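Local atomic coordinates of hydroxylase (PDB entry 2OR0), a protein that is a putative flavin-dependent hydroxylase of the acyl-CoA dehydrogenase family, probably using reduced flavin and molecular oxygen to hydroxylate a substrate. Residues A[103-108]-A[129-134]; A[339-344]-A[384-389]. One frame throughout, in Å; residues are numbered along the deposited sequence. Where two conformers were deposited one is given.

Contact 1. Residues A[103-108]-A[129-134]; sequences GVHPWE and MASPYA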
ATOM      1  N   GLY A 103       7.167  -0.238   0.132  1.00 28.98           N
ATOM      2  CA  GLY A 103       7.553  -1.169  -0.926  1.00 28.99           C
ATOM      3  C   GLY A 103       7.251  -0.792  -2.360  1.00 29.07           C
ATOM      4  O   GLY A 103       7.852  -1.346  -3.284  1.00 29.95           O
ATOM      5  N   VAL A 104       6.318   0.129  -2.571  1.00 28.19           N
ATOM      6  CA  VAL A 104       6.005   0.584  -3.907  1.00 28.39           C
ATOM      7  C   VAL A 104       6.921   1.730  -4.395  1.00 29.34           C
ATOM      8  O   VAL A 104       7.069   1.966  -5.611  1.00 29.19           O
ATOM      9  CB  VAL A 104       4.501   0.969  -3.999  1.00 29.34           C
ATOM     10  CG1 VAL A 104       4.224   1.887  -5.169  1.00 29.60           C
ATOM     11  CG2 VAL A 104       3.673  -0.305  -4.151  1.00 27.30           C
ATOM     12  N   HIS A 105       7.513   2.455  -3.448  1.00 29.28           N
ATOM     13  CA  HIS A 105       8.338   3.617  -3.795  1.00 29.43           C
ATOM     14  C   HIS A 105       9.559   3.271  -4.690  1.00 29.25           C
ATOM     15  O   HIS A 105       9.833   4.033  -5.624  1.00 29.49           O
ATOM     16  CB  HIS A 105       8.721   4.421  -2.546  1.00 29.10           C
ATOM     17  CG  HIS A 105       7.534   4.924  -1.773  1.00 29.51           C
ATOM     18  ND1 HIS A 105       7.478   4.905  -0.398  1.00 31.63           N
ATOM     19  CD2 HIS A 105       6.342   5.415  -2.186  1.00 31.18           C
ATOM     20  CE1 HIS A 105       6.314   5.382   0.005  1.00 31.05           C
ATOM     21  NE2 HIS A 105       5.603   5.694  -1.062  1.00 31.35           N
ATOM     22  N   PRO A 106      10.258   2.130  -4.425  1.00 29.49           N
ATOM     23  CA  PRO A 106      11.354   1.696  -5.298  1.00 30.00           C
ATOM     24  C   PRO A 106      10.883   1.426  -6.715  1.00 29.80           C
ATOM     25  O   PRO A 106      11.652   1.590  -7.663  1.00 30.67           O
ATOM     26  CB  PRO A 106      11.816   0.386  -4.661  1.00 29.99           C
ATOM     27  CG  PRO A 106      11.457   0.524  -3.224  1.00 29.92           C
ATOM     28  CD  PRO A 106      10.111   1.194  -3.290  1.00 29.71           C
ATOM     29  N   TRP A 107       9.624   1.024  -6.868  1.00 29.46           N
ATOM     30  CA  TRP A 107       9.092   0.765  -8.187  1.00 28.97           C
ATOM     31  C   TRP A 107       9.051   2.061  -9.016  1.00 29.81           C
ATOM     32  O   TRP A 107       9.485   2.086 -10.177  1.00 29.35           O
ATOM     33  CB  TRP A 107       7.724   0.062  -8.103  1.00 28.12           C
ATOM     34  CG  TRP A 107       7.157  -0.220  -9.446  1.00 28.15           C
ATOM     35  CD1 TRP A 107       7.396  -1.326 -10.237  1.00 26.00           C
ATOM     36  CD2 TRP A 107       6.247   0.610 -10.175  1.00 26.86           C
ATOM     37  NE1 TRP A 107       6.696  -1.206 -11.413  1.00 27.00           N
ATOM     38  CE2 TRP A 107       5.994  -0.029 -11.407  1.00 25.22           C
ATOM     39  CE3 TRP A 107       5.625   1.847  -9.907  1.00 26.71           C
ATOM     40  CZ2 TRP A 107       5.143   0.519 -12.372  1.00 26.44           C
ATOM     41  CZ3 TRP A 107       4.785   2.385 -10.857  1.00 25.78           C
ATOM     42  CH2 TRP A 107       4.539   1.723 -12.074  1.00 26.56           C
ATOM     43  N   GLU A 108       8.528   3.138  -8.428  1.00 29.58           N
ATOM     44  CA  GLU A 108       8.455   4.401  -9.147  1.00 30.23           C
ATOM     45  C   GLU A 108       9.861   5.031  -9.331  1.00 30.35           C
ATOM     46  O   GLU A 108      10.159   5.556 -10.388  1.00 30.25           O
ATOM     47  CB  GLU A 108       7.515   5.402  -8.480  1.00 29.51           C
ATOM     48  CG  GLU A 108       7.391   6.697  -9.293  1.00 31.27           C
ATOM     49  CD  GLU A 108       6.358   7.663  -8.753  1.00 33.57           C
ATOM     50  OE1 GLU A 108       5.594   7.287  -7.839  1.00 36.69           O
ATOM     51  OE2 GLU A 108       6.301   8.805  -9.242  1.00 33.75           O
HETATM   52  N   MSE A 129      12.019   5.160   1.413  1.00 33.52           N
HETATM   53  CA  MSE A 129      11.281   6.381   1.156  1.00 33.84           C
HETATM   54  C   MSE A 129       9.881   6.297   1.778  1.00 33.19           C
HETATM   55  O   MSE A 129       9.214   5.253   1.695  1.00 32.14           O
HETATM   56  CB  MSE A 129      11.145   6.646  -0.342  1.00 32.94           C
HETATM   57  CG  MSE A 129      12.455   6.864  -1.077  1.00 34.58           C
HETATM   58 SE   MSE A 129      12.143   6.584  -2.959  0.75 36.54          SE
HETATM   59  CE  MSE A 129      12.613   4.673  -2.852  1.00 35.66           C
ATOM     60  N   ALA A 130       9.455   7.421   2.365  1.00 32.62           N
ATOM     61  CA  ALA A 130       8.094   7.632   2.881  1.00 32.33           C
ATOM     62  C   ALA A 130       7.241   8.349   1.855  1.00 32.08           C
ATOM     63  O   ALA A 130       7.759   8.996   0.934  1.00 33.29           O
ATOM     64  CB  ALA A 130       8.120   8.445   4.205  1.00 31.67           C
ATOM     65  N   SER A 131       5.932   8.205   2.002  1.00 31.63           N
ATOM     66  CA  SER A 131       4.894   8.860   1.222  0.50 31.38           C
ATOM     67  C   SER A 131       4.364  10.067   2.024  1.00 30.79           C
ATOM     68  O   SER A 131       4.922  10.436   3.064  1.00 31.36           O
ATOM     69  CB  SER A 131       3.751   7.839   0.981  0.50 31.41           C
ATOM     70  OG  SER A 131       3.155   7.415   2.225  0.50 30.73           O
ATOM     71  N   PRO A 132       3.199  10.615   1.627  1.00 31.46           N
ATOM     72  CA  PRO A 132       2.193  10.352   0.582  1.00 31.52           C
ATOM     73  C   PRO A 132       2.333  11.068  -0.749  1.00 32.62           C
ATOM     74  O   PRO A 132       2.879  12.173  -0.831  1.00 32.95           O
ATOM     75  CB  PRO A 132       0.909  10.834   1.244  1.00 32.07           C
ATOM     76  CG  PRO A 132       1.377  12.073   1.988  1.00 31.09           C
ATOM     77  CD  PRO A 132       2.773  11.733   2.505  1.00 31.33           C
ATOM     78  N   TYR A 133       1.764  10.447  -1.778  1.00 33.03           N
ATOM     79  CA  TYR A 133       1.618  11.069  -3.088  1.00 33.22           C
ATOM     80  C   TYR A 133       0.547  12.150  -3.159  1.00 33.31           C
ATOM     81  O   TYR A 133       0.514  12.878  -4.143  1.00 33.44           O
ATOM     82  CB  TYR A 133       1.278  10.013  -4.132  1.00 33.58           C
ATOM     83  CG  TYR A 133       2.409   9.057  -4.405  1.00 34.32           C
ATOM     84  CD1 TYR A 133       3.583   9.495  -4.997  1.00 33.96           C
ATOM     85  CD2 TYR A 133       2.294   7.700  -4.075  1.00 35.67           C
ATOM     86  CE1 TYR A 133       4.623   8.609  -5.263  1.00 33.63           C
ATOM     87  CE2 TYR A 133       3.333   6.795  -4.356  1.00 36.19           C
ATOM     88  CZ  TYR A 133       4.499   7.264  -4.955  1.00 34.73           C
ATOM     89  OH  TYR A 133       5.548   6.387  -5.225  1.00 35.40           O
ATOM     90  N   ALA A 134      -0.344  12.234  -2.165  1.00 32.78           N
ATOM     91  CA  ALA A 134      -1.380  13.280  -2.169  1.00 33.42           C
ATOM     92  C   ALA A 134      -0.722  14.638  -2.413  1.00 33.33           C
ATOM     93  O   ALA A 134       0.281  14.955  -1.786  1.00 33.56           O
ATOM     94  CB  ALA A 134      -2.178  13.297  -0.857  1.00 33.14           C
TER
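H105 ND1 donates a hydrogen bond to M129 O at 2.7 Å. The contact joins the short helix 105-109 to strand 129-130 and the loop after it, where the helical part of this acyl-CoA dehydrogenase-type fold meets its beta domain. The bond is bent, 137° at the hydrogen. ND1 sits above the carbonyl plane of M129, and the oxygen is tilted out of the imidazole plane. The torsion of H105 that sets CG beside the backbone N (chi1 -59°) brings the ring to this strand. A130 O lies over one face of the ring. The second polar link is weak: Y133 OH donates to E108 OE1 at 2.8 Å. The extended chain of E108 slides past Y133, with carboxylate and ring planes 22° apart. The other oxygen, OE2, is bound by H184 ND1, so both carboxylate oxygens are engaged. Y133 is also packed edge-to-face against F254 of helix 250-277. The Y133 and H105 rings meet obliquely, and Y133 OH reaches the imidazole edge 3.3 Å from H105 CD2. M129, a selenomethionine, also packs on the start of the helix. Its chain turns about the CG-SE bond, which puts CE 3.8 Å from P106 N.

Contact 2. Residues A[339-344]-A[384-389]; sequences RTQIAA and AVHVPG. With ACT (acetate ion), chain F.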
ATOM      1  N   ARG A 339     -11.357  -0.578 -10.737  1.00 22.39           N
ATOM      2  CA  ARG A 339     -12.653  -0.988 -10.230  1.00 23.30           C
ATOM      3  C   ARG A 339     -12.554  -2.302  -9.431  1.00 23.07           C
ATOM      4  O   ARG A 339     -13.074  -2.420  -8.314  1.00 22.78           O
ATOM      5  CB  ARG A 339     -13.624  -1.152 -11.396  1.00 22.81           C
ATOM      6  CG  ARG A 339     -14.984  -1.645 -10.957  1.00 26.25           C
ATOM      7  CD  ARG A 339     -16.002  -1.613 -12.078  1.00 28.44           C
ATOM      8  NE  ARG A 339     -15.734  -2.638 -13.087  1.00 31.09           N
ATOM      9  CZ  ARG A 339     -16.189  -2.589 -14.341  1.00 30.91           C
ATOM     10  NH1 ARG A 339     -16.908  -1.563 -14.754  1.00 28.48           N
ATOM     11  NH2 ARG A 339     -15.935  -3.577 -15.184  1.00 31.91           N
ATOM     12  N   THR A 340     -11.880  -3.286 -10.019  1.00 22.69           N
ATOM     13  CA  THR A 340     -11.673  -4.589  -9.375  1.00 21.93           C
ATOM     14  C   THR A 340     -10.912  -4.463  -8.075  1.00 21.85           C
ATOM     15  O   THR A 340     -11.256  -5.079  -7.081  1.00 22.31           O
ATOM     16  CB  THR A 340     -10.948  -5.543 -10.366  1.00 22.64           C
ATOM     17  OG1 THR A 340     -11.916  -5.960 -11.317  1.00 24.35           O
ATOM     18  CG2 THR A 340     -10.360  -6.782  -9.678  1.00 20.39           C
ATOM     19  N   GLN A 341      -9.892  -3.622  -8.077  1.00 21.66           N
ATOM     20  CA  GLN A 341      -9.033  -3.438  -6.941  1.00 20.66           C
ATOM     21  C   GLN A 341      -9.793  -2.764  -5.782  1.00 20.92           C
ATOM     22  O   GLN A 341      -9.679  -3.181  -4.611  1.00 20.81           O
ATOM     23  CB  GLN A 341      -7.817  -2.602  -7.394  1.00 21.51           C
ATOM     24  CG  GLN A 341      -6.935  -2.049  -6.271  1.00 20.45           C
ATOM     25  CD  GLN A 341      -7.312  -0.590  -5.973  1.00 24.12           C
ATOM     26  OE1 GLN A 341      -7.424   0.225  -6.895  1.00 21.04           O
ATOM     27  NE2 GLN A 341      -7.511  -0.265  -4.699  1.00 22.38           N
ATOM     28  N   ILE A 342     -10.559  -1.725  -6.106  1.00 20.83           N
ATOM     29  CA  ILE A 342     -11.364  -1.043  -5.109  1.00 20.52           C
ATOM     30  C   ILE A 342     -12.381  -2.037  -4.516  1.00 20.81           C
ATOM     31  O   ILE A 342     -12.467  -2.168  -3.308  1.00 20.76           O
ATOM     32  CB  ILE A 342     -12.115   0.148  -5.731  1.00 20.60           C
ATOM     33  CG1 ILE A 342     -11.167   1.297  -6.037  1.00 17.78           C
ATOM     34  CG2 ILE A 342     -13.261   0.619  -4.800  1.00 20.23           C
ATOM     35  CD1 ILE A 342     -11.729   2.259  -7.088  1.00 19.35           C
ATOM     36  N   ALA A 343     -13.150  -2.711  -5.378  1.00 21.16           N
ATOM     37  CA  ALA A 343     -14.122  -3.759  -4.961  1.00 21.36           C
ATOM     38  C   ALA A 343     -13.497  -4.842  -4.091  1.00 21.99           C
ATOM     39  O   ALA A 343     -14.154  -5.350  -3.155  1.00 22.85           O
ATOM     40  CB  ALA A 343     -14.763  -4.397  -6.190  1.00 20.76           C
ATOM     41  N   ALA A 344     -12.252  -5.218  -4.399  1.00 21.02           N
ATOM     42  CA  ALA A 344     -11.552  -6.223  -3.610  1.00 21.81           C
ATOM     43  C   ALA A 344     -11.346  -5.772  -2.143  1.00 21.86           C
ATOM     44  O   ALA A 344     -11.530  -6.573  -1.225  1.00 22.01           O
ATOM     45  CB  ALA A 344     -10.211  -6.586  -4.234  1.00 21.38           C
ATOM     46  N   ALA A 384      -7.442   6.870   0.137  1.00 26.10           N
ATOM     47  CA  ALA A 384      -8.010   7.458  -1.085  1.00 25.68           C
ATOM     48  C   ALA A 384      -8.136   6.458  -2.222  1.00 24.67           C
ATOM     49  O   ALA A 384      -9.044   6.578  -3.047  1.00 24.16           O
ATOM     50  CB  ALA A 384      -7.143   8.700  -1.545  1.00 26.08           C
ATOM     51  N   VAL A 385      -7.248   5.462  -2.271  1.00 24.46           N
ATOM     52  CA  VAL A 385      -7.325   4.460  -3.350  1.00 25.13           C
ATOM     53  C   VAL A 385      -8.501   3.501  -3.191  1.00 25.29           C
ATOM     54  O   VAL A 385      -8.766   2.704  -4.096  1.00 26.47           O
ATOM     55  CB  VAL A 385      -6.009   3.648  -3.612  1.00 24.98           C
ATOM     56  CG1 VAL A 385      -4.867   4.575  -3.981  1.00 25.23           C
ATOM     57  CG2 VAL A 385      -5.642   2.789  -2.419  1.00 23.77           C
ATOM     58  N   HIS A 386      -9.225   3.605  -2.075  1.00 24.40           N
ATOM     59  CA  HIS A 386     -10.444   2.828  -1.905  1.00 23.46           C
ATOM     60  C   HIS A 386     -11.751   3.560  -2.129  1.00 24.01           C
ATOM     61  O   HIS A 386     -12.801   2.922  -2.050  1.00 24.01           O
ATOM     62  CB  HIS A 386     -10.434   2.096  -0.556  1.00 23.63           C
ATOM     63  CG  HIS A 386      -9.255   1.189  -0.401  1.00 22.39           C
ATOM     64  ND1 HIS A 386      -8.447   1.191   0.712  1.00 22.30           N
ATOM     65  CD2 HIS A 386      -8.711   0.297  -1.261  1.00 19.70           C
ATOM     66  CE1 HIS A 386      -7.475   0.312   0.545  1.00 22.55           C
ATOM     67  NE2 HIS A 386      -7.614  -0.238  -0.650  1.00 19.46           N
ATOM     68  N   VAL A 387     -11.720   4.870  -2.421  1.00 23.53           N
ATOM     69  CA  VAL A 387     -12.964   5.587  -2.735  1.00 24.70           C
ATOM     70  C   VAL A 387     -13.521   4.939  -4.006  1.00 24.94           C
ATOM     71  O   VAL A 387     -12.796   4.851  -4.995  1.00 26.08           O
ATOM     72  CB  VAL A 387     -12.768   7.152  -2.888  1.00 25.51           C
ATOM     73  CG1 VAL A 387     -14.050   7.858  -3.394  1.00 23.90           C
ATOM     74  CG2 VAL A 387     -12.303   7.785  -1.548  1.00 26.47           C
ATOM     75  N   PRO A 388     -14.776   4.422  -3.957  1.00 25.03           N
ATOM     76  CA  PRO A 388     -15.345   3.673  -5.067  1.00 24.55           C
ATOM     77  C   PRO A 388     -16.167   4.407  -6.138  1.00 24.71           C
ATOM     78  O   PRO A 388     -16.170   3.969  -7.284  1.00 23.79           O
ATOM     79  CB  PRO A 388     -16.253   2.657  -4.338  1.00 25.25           C
ATOM     80  CG  PRO A 388     -16.819   3.484  -3.180  1.00 25.52           C
ATOM     81  CD  PRO A 388     -15.679   4.405  -2.771  1.00 24.48           C
ATOM     82  N   GLY A 389     -16.899   5.466  -5.775  1.00 23.48           N
ATOM     83  CA  GLY A 389     -17.959   5.972  -6.648  1.00 23.54           C
ATOM     84  C   GLY A 389     -17.494   6.396  -8.052  1.00 23.26           C
ATOM     85  O   GLY A 389     -17.959   5.850  -9.040  1.00 21.82           O
TER
HETATM   86  C   ACT F 610     -17.828   6.996  -2.656  1.00 37.93           C
HETATM   87  O   ACT F 610     -17.506   7.545  -3.683  1.00 37.48           O
HETATM   88  OXT ACT F 610     -16.945   7.083  -1.750  1.00 41.35           O
HETATM   89  CH3 ACT F 610     -19.165   6.334  -2.501  1.00 37.27           C
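This is a helix-to-turn contact inside the C-terminal helical domain of the acyl-CoA dehydrogenase family. Helix 331-356 meets the 3-10 turn and loop that lead from helix 370-381 to helix 389-399. Within 339-344 the contact is made by Q341 and I342. Q341 NE2 donates a nearly straight hydrogen bond (168°) to V385 O at 3.3 Å. The acceptor lies in the amide plane, but NE2 stands above the carbonyl plane of V385. The Q341 chain turns sharply at chi2 (-98°), and this bend swings the amide over to the turn. The Q341 and H386 side chains cross at about a right angle, their amide and ring planes 47° apart, with Q341 NE2 3.7 Å from H386 CD2. T259 OG1 of helix 250-277 bonds both Q341 NE2 and H386 NE2, and R338 NH1 bonds both Q341 OE1 and V385 O. H386 ND1 bonds G380 O. Without the amide, as with an alanine here, V385 O and T259 would probably each lose a partner, and R338 be less firmly placed. I342 packs against backbone and proline. Its CG1 is 3.4 Å from V385 O, its CD1 3.5 Å from V387 O. The other branch, CG2, rests 3.6 Å from P388 CB. G389 N donates to an acetate ion, probably from the crystallisation liquor. The chemistry implies a turn held by a buried polar network, with I342 filling in beside it.

Overall arrangement
Contact 1 closes before contact 2 opens along the chain. Their centres are 19 Å apart, and their nearest atoms are about 7 Å apart without touching. The centre of contact 1 is about 9 Å from the centre of the chain, that of contact 2 about 13 Å. In contact 1 helix 105-109 meets the edge of the mixed sheet through strand 129-130. Contact 2 lies within the C-terminal helices and joins helix 331-356 to the loop before helix 389-399. Helix 250-277 serves both. Its F254 meets Y133 of contact 1 and V385 of contact 2. Through F254 this helix, which leads into the C-terminal helical region, touches both contacts.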